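Local coordinates for protein carbonic anhydrase (Porphyridium purpureum, PDB 1DDZ) that probably catalyses the reversible hydration of carbon dioxide to hydrogencarbonate and a proton, as a zinc-dependent beta-class carbonic anhydrase, at residues D218-D223 against V295-W300. Sequence-based numbering, arbitrary orientation.
Sequences DGKLRD and VNNENW
Asn297, on helix 292-307, points its side chain at the turn made by Gly219, Lys220 and Leu221. CG stands anti to the backbone N (chi1 169°), which carries the amide away from its own helix. From CB outward, the first neighbour is the Leu221 methyl, with Asn297 CB 3.9 Å from Leu221 CD1. Next, Asn297 CG lies 3.7 Å from Leu221 CG, and the two side chains cross at a slant. The amide end faces two backbone groups, the carbonyl of Gly219 and the N-H of Leu221. As modelled, Asn297 ND2 is 3.0 Å from Leu221 N and OD1 is 2.9 Å from Gly219 O. The amide is probably turned over in the model; turned back, it may hydrogen bond to both. With an alanine in place of Asn297, the Gly219 carbonyl and the Leu221 N-H would probably lose the amide facing them, and a gap is likely to open beside the leucine. The Gly219 carbonyl also meets the Trp300 ring at its edge, in the ring plane, with Gly219 O 3.7 Å from Trp300 CZ3. Lys220 extends past the amide to Glu298. Lys220 NZ and Glu298 OE2 form a long salt bridge of 3.8 Å, while the stronger partner of this carboxylate is Arg301. Within the turn, Lys220 N donates to Asp218 OD2 at 3.0 Å, from above the carboxylate plane. Asp218 also forms a salt bridge with Arg222. The contact joins the linking turn of the antiparallel strand pair 208-214 and 222-227 to helix 292-307. Its local motif is an Asx turn at Asp218, leading into strand 222-227 of the mixed beta-carbonic anhydrase sheet.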
ATOM      1  N   ASP A 218     -22.453  -6.703 -25.087  1.00 19.40           N
ATOM      2  CA  ASP A 218     -21.980  -6.782 -26.472  1.00 22.09           C
ATOM      3  C   ASP A 218     -20.479  -7.099 -26.588  1.00 24.09           C
ATOM      4  O   ASP A 218     -19.982  -7.440 -27.671  1.00 22.55           O
ATOM      5  CB  ASP A 218     -22.317  -5.503 -27.264  1.00 25.34           C
ATOM      6  CG  ASP A 218     -21.615  -4.252 -26.728  1.00 29.61           C
ATOM      7  OD1 ASP A 218     -21.897  -3.162 -27.268  1.00 31.08           O
ATOM      8  OD2 ASP A 218     -20.790  -4.339 -25.791  1.00 29.38           O
ATOM      9  N   GLY A 219     -19.763  -6.960 -25.473  1.00 21.18           N
ATOM     10  CA  GLY A 219     -18.341  -7.239 -25.456  1.00 19.95           C
ATOM     11  C   GLY A 219     -17.542  -6.344 -26.377  1.00 18.67           C
ATOM     12  O   GLY A 219     -16.411  -6.668 -26.726  1.00 21.02           O
ATOM     13  N   LYS A 220     -18.071  -5.166 -26.689  1.00 18.73           N
ATOM     14  CA  LYS A 220     -17.390  -4.267 -27.603  1.00 16.31           C
ATOM     15  C   LYS A 220     -16.557  -3.244 -26.882  1.00 16.38           C
ATOM     16  O   LYS A 220     -17.065  -2.464 -26.082  1.00 17.99           O
ATOM     17  CB  LYS A 220     -18.403  -3.583 -28.516  1.00 20.37           C
ATOM     18  CG  LYS A 220     -17.763  -2.798 -29.635  1.00 26.86           C
ATOM     19  CD  LYS A 220     -18.772  -2.327 -30.656  1.00 31.96           C
ATOM     20  CE  LYS A 220     -18.034  -1.915 -31.918  1.00 42.21           C
ATOM     21  NZ  LYS A 220     -18.889  -1.464 -33.052  1.00 47.14           N
ATOM     22  N   LEU A 221     -15.268  -3.229 -27.177  1.00 15.89           N
ATOM     23  CA  LEU A 221     -14.377  -2.284 -26.525  1.00 17.01           C
ATOM     24  C   LEU A 221     -14.538  -0.887 -27.109  1.00 19.09           C
ATOM     25  O   LEU A 221     -14.545  -0.726 -28.334  1.00 20.87           O
ATOM     26  CB  LEU A 221     -12.924  -2.727 -26.674  1.00 15.07           C
ATOM     27  CG  LEU A 221     -12.499  -4.037 -26.011  1.00 13.70           C
ATOM     28  CD1 LEU A 221     -11.036  -4.272 -26.372  1.00 11.91           C
ATOM     29  CD2 LEU A 221     -12.680  -3.990 -24.497  1.00  7.00           C
ATOM     30  N   ARG A 222     -14.679   0.109 -26.228  1.00 17.48           N
ATOM     31  CA  ARG A 222     -14.824   1.509 -26.625  1.00 13.24           C
ATOM     32  C   ARG A 222     -13.541   2.201 -26.229  1.00 15.35           C
ATOM     33  O   ARG A 222     -12.953   1.887 -25.185  1.00 15.84           O
ATOM     34  CB  ARG A 222     -15.985   2.172 -25.907  1.00 16.67           C
ATOM     35  CG  ARG A 222     -17.216   1.345 -25.760  1.00 12.89           C
ATOM     36  CD  ARG A 222     -17.816   0.974 -27.063  1.00 19.75           C
ATOM     37  NE  ARG A 222     -19.149   0.440 -26.819  1.00 28.26           N
ATOM     38  CZ  ARG A 222     -20.074   0.292 -27.758  1.00 30.24           C
ATOM     39  NH1 ARG A 222     -19.802   0.637 -29.008  1.00 34.51           N
ATOM     40  NH2 ARG A 222     -21.278  -0.179 -27.443  1.00 27.10           N
ATOM     41  N   ASP A 223     -13.139   3.188 -27.012  1.00 14.51           N
ATOM     42  CA  ASP A 223     -11.885   3.886 -26.772  1.00 14.81           C
ATOM     43  C   ASP A 223     -11.969   5.027 -25.769  1.00 16.17           C
ATOM     44  O   ASP A 223     -12.924   5.779 -25.778  1.00 18.90           O
ATOM     45  CB  ASP A 223     -11.368   4.397 -28.111  1.00 14.36           C
ATOM     46  CG  ASP A 223      -9.915   4.725 -28.092  1.00 15.24           C
ATOM     47  OD1 ASP A 223      -9.269   4.504 -27.053  1.00 23.79           O
ATOM     48  OD2 ASP A 223      -9.407   5.208 -29.135  1.00 18.42           O
ATOM     49  N   VAL A 295     -10.229  -3.668 -33.767  1.00 13.75           N
ATOM     50  CA  VAL A 295     -10.553  -4.500 -34.918  1.00 18.51           C
ATOM     51  C   VAL A 295     -10.517  -5.984 -34.541  1.00 19.68           C
ATOM     52  O   VAL A 295     -11.433  -6.737 -34.883  1.00 22.62           O
ATOM     53  CB  VAL A 295      -9.692  -4.127 -36.176  1.00 22.55           C
ATOM     54  CG1 VAL A 295      -8.235  -4.225 -35.885  1.00 29.68           C
ATOM     55  CG2 VAL A 295     -10.043  -5.004 -37.356  1.00 24.56           C
ATOM     56  N   ASN A 296      -9.538  -6.370 -33.726  1.00 19.01           N
ATOM     57  CA  ASN A 296      -9.419  -7.749 -33.249  1.00 18.82           C
ATOM     58  C   ASN A 296     -10.597  -8.062 -32.336  1.00 18.80           C
ATOM     59  O   ASN A 296     -11.233  -9.114 -32.454  1.00 20.14           O
ATOM     60  CB  ASN A 296      -8.122  -7.924 -32.487  1.00 22.34           C
ATOM     61  CG  ASN A 296      -6.924  -7.763 -33.370  1.00 26.24           C
ATOM     62  OD1 ASN A 296      -7.060  -7.747 -34.587  1.00 31.44           O
ATOM     63  ND2 ASN A 296      -5.748  -7.586 -32.774  1.00 28.89           N
ATOM     64  N   ASN A 297     -10.918  -7.136 -31.436  1.00 17.92           N
ATOM     65  CA  ASN A 297     -12.063  -7.337 -30.553  1.00 15.23           C
ATOM     66  C   ASN A 297     -13.328  -7.550 -31.377  1.00 13.64           C
ATOM     67  O   ASN A 297     -14.150  -8.412 -31.058  1.00 14.84           O
ATOM     68  CB  ASN A 297     -12.239  -6.142 -29.613  1.00 14.35           C
ATOM     69  CG  ASN A 297     -13.562  -6.182 -28.862  1.00 14.12           C
ATOM     70  OD1 ASN A 297     -13.789  -7.051 -28.016  1.00 14.39           O
ATOM     71  ND2 ASN A 297     -14.444  -5.245 -29.170  1.00 13.11           N
ATOM     72  N   GLU A 298     -13.456  -6.803 -32.471  1.00 16.65           N
ATOM     73  CA  GLU A 298     -14.610  -6.923 -33.354  1.00 18.34           C
ATOM     74  C   GLU A 298     -14.681  -8.288 -34.028  1.00 20.18           C
ATOM     75  O   GLU A 298     -15.749  -8.881 -34.099  1.00 21.38           O
ATOM     76  CB  GLU A 298     -14.599  -5.816 -34.407  1.00 21.33           C
ATOM     77  CG  GLU A 298     -15.898  -5.717 -35.236  1.00 23.41           C
ATOM     78  CD  GLU A 298     -17.144  -5.430 -34.395  1.00 28.06           C
ATOM     79  OE1 GLU A 298     -18.244  -5.867 -34.793  1.00 28.96           O
ATOM     80  OE2 GLU A 298     -17.034  -4.762 -33.339  1.00 29.70           O
ATOM     81  N   ASN A 299     -13.551  -8.793 -34.520  1.00 22.41           N
ATOM     82  CA  ASN A 299     -13.536 -10.112 -35.173  1.00 26.71           C
ATOM     83  C   ASN A 299     -14.003 -11.140 -34.158  1.00 27.17           C
ATOM     84  O   ASN A 299     -14.895 -11.950 -34.430  1.00 28.92           O
ATOM     85  CB  ASN A 299     -12.137 -10.490 -35.677  1.00 31.52           C
ATOM     86  CG  ASN A 299     -11.652  -9.600 -36.809  1.00 40.32           C
ATOM     87  OD1 ASN A 299     -10.459  -9.573 -37.119  1.00 43.36           O
ATOM     88  ND2 ASN A 299     -12.572  -8.859 -37.436  1.00 48.90           N
ATOM     89  N   TRP A 300     -13.434 -11.046 -32.960  1.00 27.55           N
ATOM     90  CA  TRP A 300     -13.786 -11.930 -31.860  1.00 25.93           C
ATOM     91  C   TRP A 300     -15.299 -11.933 -31.629  1.00 28.90           C
ATOM     92  O   TRP A 300     -15.922 -12.998 -31.594  1.00 31.28           O
ATOM     93  CB  TRP A 300     -13.060 -11.499 -30.586  1.00 23.83           C
ATOM     94  CG  TRP A 300     -13.532 -12.225 -29.382  1.00 27.16           C
ATOM     95  CD1 TRP A 300     -13.349 -13.554 -29.099  1.00 30.27           C
ATOM     96  CD2 TRP A 300     -14.357 -11.700 -28.325  1.00 28.68           C
ATOM     97  NE1 TRP A 300     -14.025 -13.887 -27.941  1.00 31.16           N
ATOM     98  CE2 TRP A 300     -14.650 -12.766 -27.448  1.00 28.78           C
ATOM     99  CE3 TRP A 300     -14.881 -10.428 -28.043  1.00 23.84           C
ATOM    100  CZ2 TRP A 300     -15.438 -12.604 -26.309  1.00 23.34           C
ATOM    101  CZ3 TRP A 300     -15.659 -10.269 -26.917  1.00 24.33           C
ATOM    102  CH2 TRP A 300     -15.932 -11.348 -26.062  1.00 27.07           C
TER